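Local coordinates for SusD superfamily protein (Bacteroides thetaiotaomicron, PDB 3MCX) that is of unknown function but, as a zinc-binding outer-membrane member of the SusD family, probably helps capture nutrients such as glycans at the cell surface, at residues A[374-377]-A[378-382]; A[404-407]-A[408-412]. All coordinates share one frame; numbering follows the deposited sequence.

Interaction 1: A[374-377]-A[378-382]; sequences IEEA and QGYLN. With ZN (zinc ion), chain C.
The opening turns of helix 374-385 bring Glu376 and Tyr380 together one turn apart, while Glu375, next to them in sequence, sends its carboxylate to a zinc ion. Alpha-helical i to i+4 bonding is evident in the backbone: Gln378 N donates to Ile374 O at 2.9 Å with an N-H...O angle of 163°, and Gly379, Tyr380 and Leu381 repeat the pattern on Glu375, Glu376 and Ala377. Tyr380 N also makes a weak second bond to Ala377 O, at 3.0 Å.

The side chains of Glu376 and Tyr380 run alongside each other, carboxylate and ring planes 26° apart. Glu376 CG lies 3.8 Å from Tyr380 CE2, and Glu376 CD comes within 3.5 Å of Tyr380 OH, while Glu376 O sits 3.4 Å above one ring face, offset toward the rim. Both carboxylate oxygens find polar partners on helix 218-231: OE1 bonds to Tyr222 and OE2 forms a salt bridge with Lys230. The phenol ring packs against that helix too, and against Ala363 of helix 356-370.

Gln378 CB rests 3.4 Å from Ile374 O, and its OE1 accepts a hydrogen bond from Thr398 OG1 in the following loop.

Glu375 has CG anti to the backbone N and an extended chain, which carries the carboxylate clear of the helix. OE2 bonds the zinc at 1.9 Å, whereas OE1 stays 3.0 Å from the metal, so the carboxylate binds through one oxygen. Since Glu375 also touches a crystal neighbour, packing may contribute to this site. The chemistry therefore divides by helix face: Glu376 and Tyr380 join polar grip to aromatic packing against helix 218-231, while exposed Glu375 offers one oxygen of its carboxylate to zinc.

Interaction 2: A[404-407]-A[408-412]; sequences DRIL and KERRK
Glu409 OE1 is gripped by Arg405 NH1, at 2.9 Å, and by a water 2.7 Å away that donates to it. The Arg405 bond is an i to i+4 salt bridge along helix 403-414: its N-H...O angle of 165° is nearly straight, the oxygen uses its anti lone pair, and OE1 sits at the guanidinium edge, close to its plane. Carboxylate and guanidinium are turned 38° apart. A bend in Arg405 (chi2 65°) brings its end back over the next turn to reach Glu409. The same water accepts from Arg405 NH2 and from Lys412 NZ, whereas Glu409 OE2 is taken by Arg309. A methionine in place of Arg405 would probably leave Glu409 OE1 without its direct cationic mate and the water with one donor fewer, making the carboxylate more dependent on Arg309.

Asp404 and Lys408 meet less directly: the ammonium of Lys408 pairs with Glu303, and Asp404 OD2 approaches the lysine's methylenes instead. On the buried side, Arg410 directs its guanidinium to Asn362 and Asp423, and its aliphatic stem brushes a leucine, with Arg410 CD 4.0 Å from Leu407 CD2.

In the fold
Both interactions are local contacts, mainly i to i+4, inside single helices, 374-385 and 403-414, which follow one another in the chain; their centres lie 14 Å apart. The helices meet directly: Leu381 CD1 packs 3.8 Å from Glu409 CB, and Leu381 CD2 lies 4.0 Å from Ile406 CG1. Each is partly buried, but interaction 1 sits farther out, about 24 Å from the chain centre to its own centre against about 17 Å for interaction 2. The outer contact pairs a tyrosine with a glutamate and ends in a zinc-bound carboxylate; the inner one depends on a charge network extended by water. Helix 356-370 packs against both.

Interaction 1: A[374-377]-A[378-382]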
loop_
_atom_site.group_PDB
_atom_site.type_symbol
_atom_site.label_atom_id
_atom_site.label_comp_id
_atom_site.label_asym_id
_atom_site.label_seq_id
_atom_site.Cartn_x
_atom_site.Cartn_y
_atom_site.Cartn_z
ATOM N N ILE A 374 -17.123 0.555 -20.961
ATOM C CA ILE A 374 -15.782 0.634 -21.524
ATOM C C ILE A 374 -15.368 2.066 -21.859
ATOM O O ILE A 374 -14.301 2.491 -21.450
ATOM C CB ILE A 374 -15.651 -0.241 -22.777
ATOM C CG1 ILE A 374 -15.850 -1.710 -22.391
ATOM C CG2 ILE A 374 -14.264 -0.046 -23.450
ATOM C CD1 ILE A 374 -14.851 -2.218 -21.424
ATOM N N GLU A 375 -16.215 2.818 -22.548
ATOM C CA GLU A 375 -15.881 4.192 -22.909
ATOM C C GLU A 375 -15.640 5.059 -21.672
ATOM O O GLU A 375 -14.685 5.824 -21.612
ATOM C CB GLU A 375 -16.976 4.818 -23.774
ATOM C CG GLU A 375 -16.508 6.089 -24.374
ATOM C CD GLU A 375 -17.490 6.762 -25.262
ATOM O OE1 GLU A 375 -18.663 6.327 -25.376
ATOM O OE2 GLU A 375 -17.049 7.757 -25.864
ATOM N N GLU A 376 -16.486 4.909 -20.667
ATOM C CA GLU A 376 -16.318 5.642 -19.410
ATOM C C GLU A 376 -14.991 5.275 -18.742
ATOM O O GLU A 376 -14.239 6.140 -18.264
ATOM C CB GLU A 376 -17.524 5.386 -18.483
ATOM C CG GLU A 376 -17.523 6.233 -17.237
ATOM C CD GLU A 376 -18.764 6.045 -16.404
ATOM O OE1 GLU A 376 -18.916 4.956 -15.819
ATOM O OE2 GLU A 376 -19.575 7.001 -16.338
ATOM N N ALA A 377 -14.711 3.978 -18.676
ATOM C CA ALA A 377 -13.461 3.466 -18.113
ATOM C C ALA A 377 -12.198 3.992 -18.824
ATOM O O ALA A 377 -11.198 4.393 -18.169
ATOM C CB ALA A 377 -13.486 1.925 -18.129
ATOM N N GLN A 378 -12.253 3.998 -20.155
ATOM C CA GLN A 378 -11.173 4.510 -20.985
ATOM C C GLN A 378 -10.947 6.001 -20.677
ATOM O O GLN A 378 -9.805 6.469 -20.557
ATOM C CB GLN A 378 -11.554 4.189 -22.437
ATOM C CG GLN A 378 -11.218 5.123 -23.480
ATOM C CD GLN A 378 -11.931 4.743 -24.774
ATOM O OE1 GLN A 378 -12.484 3.645 -24.897
ATOM N NE2 GLN A 378 -11.920 5.636 -25.720
ATOM N N GLY A 379 -12.039 6.713 -20.446
ATOM C CA GLY A 379 -11.978 8.127 -20.064
ATOM C C GLY A 379 -11.208 8.320 -18.784
ATOM O O GLY A 379 -10.443 9.272 -18.652
ATOM N N TYR A 380 -11.397 7.416 -17.821
ATOM C CA TYR A 380 -10.698 7.561 -16.546
ATOM C C TYR A 380 -9.197 7.341 -16.691
ATOM O O TYR A 380 -8.384 8.017 -16.035
ATOM C CB TYR A 380 -11.273 6.626 -15.474
ATOM C CG TYR A 380 -12.715 6.912 -15.110
ATOM C CD1 TYR A 380 -13.194 8.224 -14.998
ATOM C CD2 TYR A 380 -13.610 5.870 -14.861
ATOM C CE1 TYR A 380 -14.519 8.476 -14.652
ATOM C CE2 TYR A 380 -14.922 6.120 -14.505
ATOM C CZ TYR A 380 -15.373 7.414 -14.397
ATOM O OH TYR A 380 -16.693 7.664 -14.042
ATOM N N LEU A 381 -8.810 6.390 -17.530
ATOM C CA LEU A 381 -7.389 6.221 -17.845
ATOM C C LEU A 381 -6.842 7.498 -18.472
ATOM O O LEU A 381 -5.771 7.967 -18.103
ATOM C CB LEU A 381 -7.143 5.039 -18.788
ATOM C CG LEU A 381 -5.648 4.810 -19.075
ATOM C CD1 LEU A 381 -4.822 4.540 -17.807
ATOM C CD2 LEU A 381 -5.463 3.716 -20.171
ATOM N N ASN A 382 -7.581 8.064 -19.405
ATOM C CA ASN A 382 -7.155 9.287 -20.091
ATOM C C ASN A 382 -7.121 10.507 -19.158
ATOM O O ASN A 382 -6.313 11.407 -19.360
ATOM C CB ASN A 382 -7.984 9.541 -21.343
ATOM C CG ASN A 382 -7.573 8.631 -22.489
ATOM O OD1 ASN A 382 -6.426 8.143 -22.525
ATOM N ND2 ASN A 382 -8.505 8.361 -23.409
HETATM ZN ZN ZN C . -18.229 8.871 -26.900
#

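Interaction 2: A[404-407]-A[408-412]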
loop_
_atom_site.group_PDB
_atom_site.type_symbol
_atom_site.label_atom_id
_atom_site.label_comp_id
_atom_site.label_asym_id
_atom_site.label_seq_id
_atom_site.Cartn_x
_atom_site.Cartn_y
_atom_site.Cartn_z
ATOM N N ASP A 404 -2.506 -4.007 -20.657
ATOM C CA ASP A 404 -1.094 -3.662 -20.525
ATOM C C ASP A 404 -0.937 -2.153 -20.455
ATOM O O ASP A 404 -0.123 -1.649 -19.689
ATOM C CB ASP A 404 -0.284 -4.204 -21.702
ATOM C CG ASP A 404 1.213 -3.962 -21.528
ATOM O OD1 ASP A 404 1.774 -4.414 -20.510
ATOM O OD2 ASP A 404 1.794 -3.298 -22.405
ATOM N N ARG A 405 -1.708 -1.422 -21.258
ATOM C CA ARG A 405 -1.602 0.039 -21.185
ATOM C C ARG A 405 -2.007 0.618 -19.833
ATOM O O ARG A 405 -1.358 1.543 -19.321
ATOM C CB ARG A 405 -2.363 0.694 -22.310
ATOM C CG ARG A 405 -2.078 2.196 -22.429
ATOM C CD ARG A 405 -0.622 2.443 -22.807
ATOM N NE ARG A 405 -0.265 3.856 -22.875
ATOM C CZ ARG A 405 0.047 4.620 -21.827
ATOM N NH1 ARG A 405 -0.050 4.164 -20.570
ATOM N NH2 ARG A 405 0.358 5.901 -22.058
ATOM N N ILE A 406 -3.034 0.054 -19.205
ATOM C CA ILE A 406 -3.428 0.455 -17.875
ATOM C C ILE A 406 -2.339 0.121 -16.848
ATOM O O ILE A 406 -1.978 0.940 -15.987
ATOM C CB ILE A 406 -4.743 -0.228 -17.438
ATOM C CG1 ILE A 406 -5.902 0.183 -18.350
ATOM C CG2 ILE A 406 -5.054 0.132 -15.989
ATOM C CD1 ILE A 406 -7.165 -0.680 -18.096
ATOM N N LEU A 407 -1.819 -1.100 -16.938
ATOM C CA LEU A 407 -0.813 -1.552 -15.985
ATOM C C LEU A 407 0.494 -0.757 -16.092
ATOM O O LEU A 407 1.109 -0.470 -15.062
ATOM C CB LEU A 407 -0.604 -3.078 -16.132
ATOM C CG LEU A 407 -1.854 -3.915 -15.799
ATOM C CD1 LEU A 407 -1.466 -5.429 -15.833
ATOM C CD2 LEU A 407 -2.478 -3.593 -14.442
ATOM N N LYS A 408 0.902 -0.420 -17.326
ATOM C CA LYS A 408 2.000 0.539 -17.510
ATOM C C LYS A 408 1.728 1.873 -16.831
ATOM O O LYS A 408 2.598 2.401 -16.140
ATOM C CB LYS A 408 2.294 0.789 -18.981
ATOM C CG LYS A 408 3.035 -0.339 -19.708
ATOM C CD LYS A 408 3.436 0.092 -21.115
ATOM C CE LYS A 408 4.363 -0.869 -21.833
ATOM N NZ LYS A 408 4.857 -0.316 -23.146
ATOM N N GLU A 409 0.543 2.432 -17.004
ATOM C CA GLU A 409 0.234 3.710 -16.381
ATOM C C GLU A 409 0.267 3.610 -14.873
ATOM O O GLU A 409 0.765 4.529 -14.189
ATOM C CB GLU A 409 -1.130 4.222 -16.857
ATOM C CG GLU A 409 -1.317 5.716 -16.640
ATOM C CD GLU A 409 -0.330 6.547 -17.406
ATOM O OE1 GLU A 409 0.217 6.096 -18.434
ATOM O OE2 GLU A 409 -0.126 7.699 -16.976
ATOM N N ARG A 410 -0.244 2.511 -14.316
ATOM C CA ARG A 410 -0.188 2.308 -12.872
ATOM C C ARG A 410 1.232 2.246 -12.346
ATOM O O ARG A 410 1.536 2.790 -11.278
ATOM C CB ARG A 410 -0.920 1.026 -12.454
ATOM C CG ARG A 410 -2.456 1.064 -12.648
ATOM C CD ARG A 410 -3.124 -0.267 -12.229
ATOM N NE ARG A 410 -2.920 -0.496 -10.810
ATOM C CZ ARG A 410 -3.710 -0.087 -9.819
ATOM N NH1 ARG A 410 -4.894 0.469 -10.047
ATOM N NH2 ARG A 410 -3.329 -0.309 -8.601
ATOM N N ARG A 411 2.112 1.567 -13.075
ATOM C CA ARG A 411 3.521 1.481 -12.671
ATOM C C ARG A 411 4.145 2.886 -12.637
ATOM O O ARG A 411 4.900 3.222 -11.713
ATOM C CB ARG A 411 4.315 0.546 -13.588
ATOM C CG ARG A 411 4.004 -0.924 -13.274
ATOM C CD ARG A 411 4.541 -1.792 -14.373
ATOM N NE ARG A 411 5.997 -1.753 -14.447
ATOM C CZ ARG A 411 6.708 -2.217 -15.472
ATOM N NH1 ARG A 411 6.104 -2.758 -16.543
ATOM N NH2 ARG A 411 8.045 -2.145 -15.445
ATOM N N LYS A 412 3.838 3.698 -13.638
ATOM C CA LYS A 412 4.385 5.057 -13.698
ATOM C C LYS A 412 3.801 5.928 -12.552
ATOM O O LYS A 412 4.513 6.673 -11.903
ATOM C CB LYS A 412 4.078 5.721 -15.028
ATOM C CG LYS A 412 4.784 5.099 -16.235
ATOM C CD LYS A 412 4.328 5.727 -17.535
ATOM C CE LYS A 412 4.825 4.966 -18.748
ATOM N NZ LYS A 412 4.558 5.711 -20.023
HETATM O O HOH W 1 2.100 7.066 -20.065
#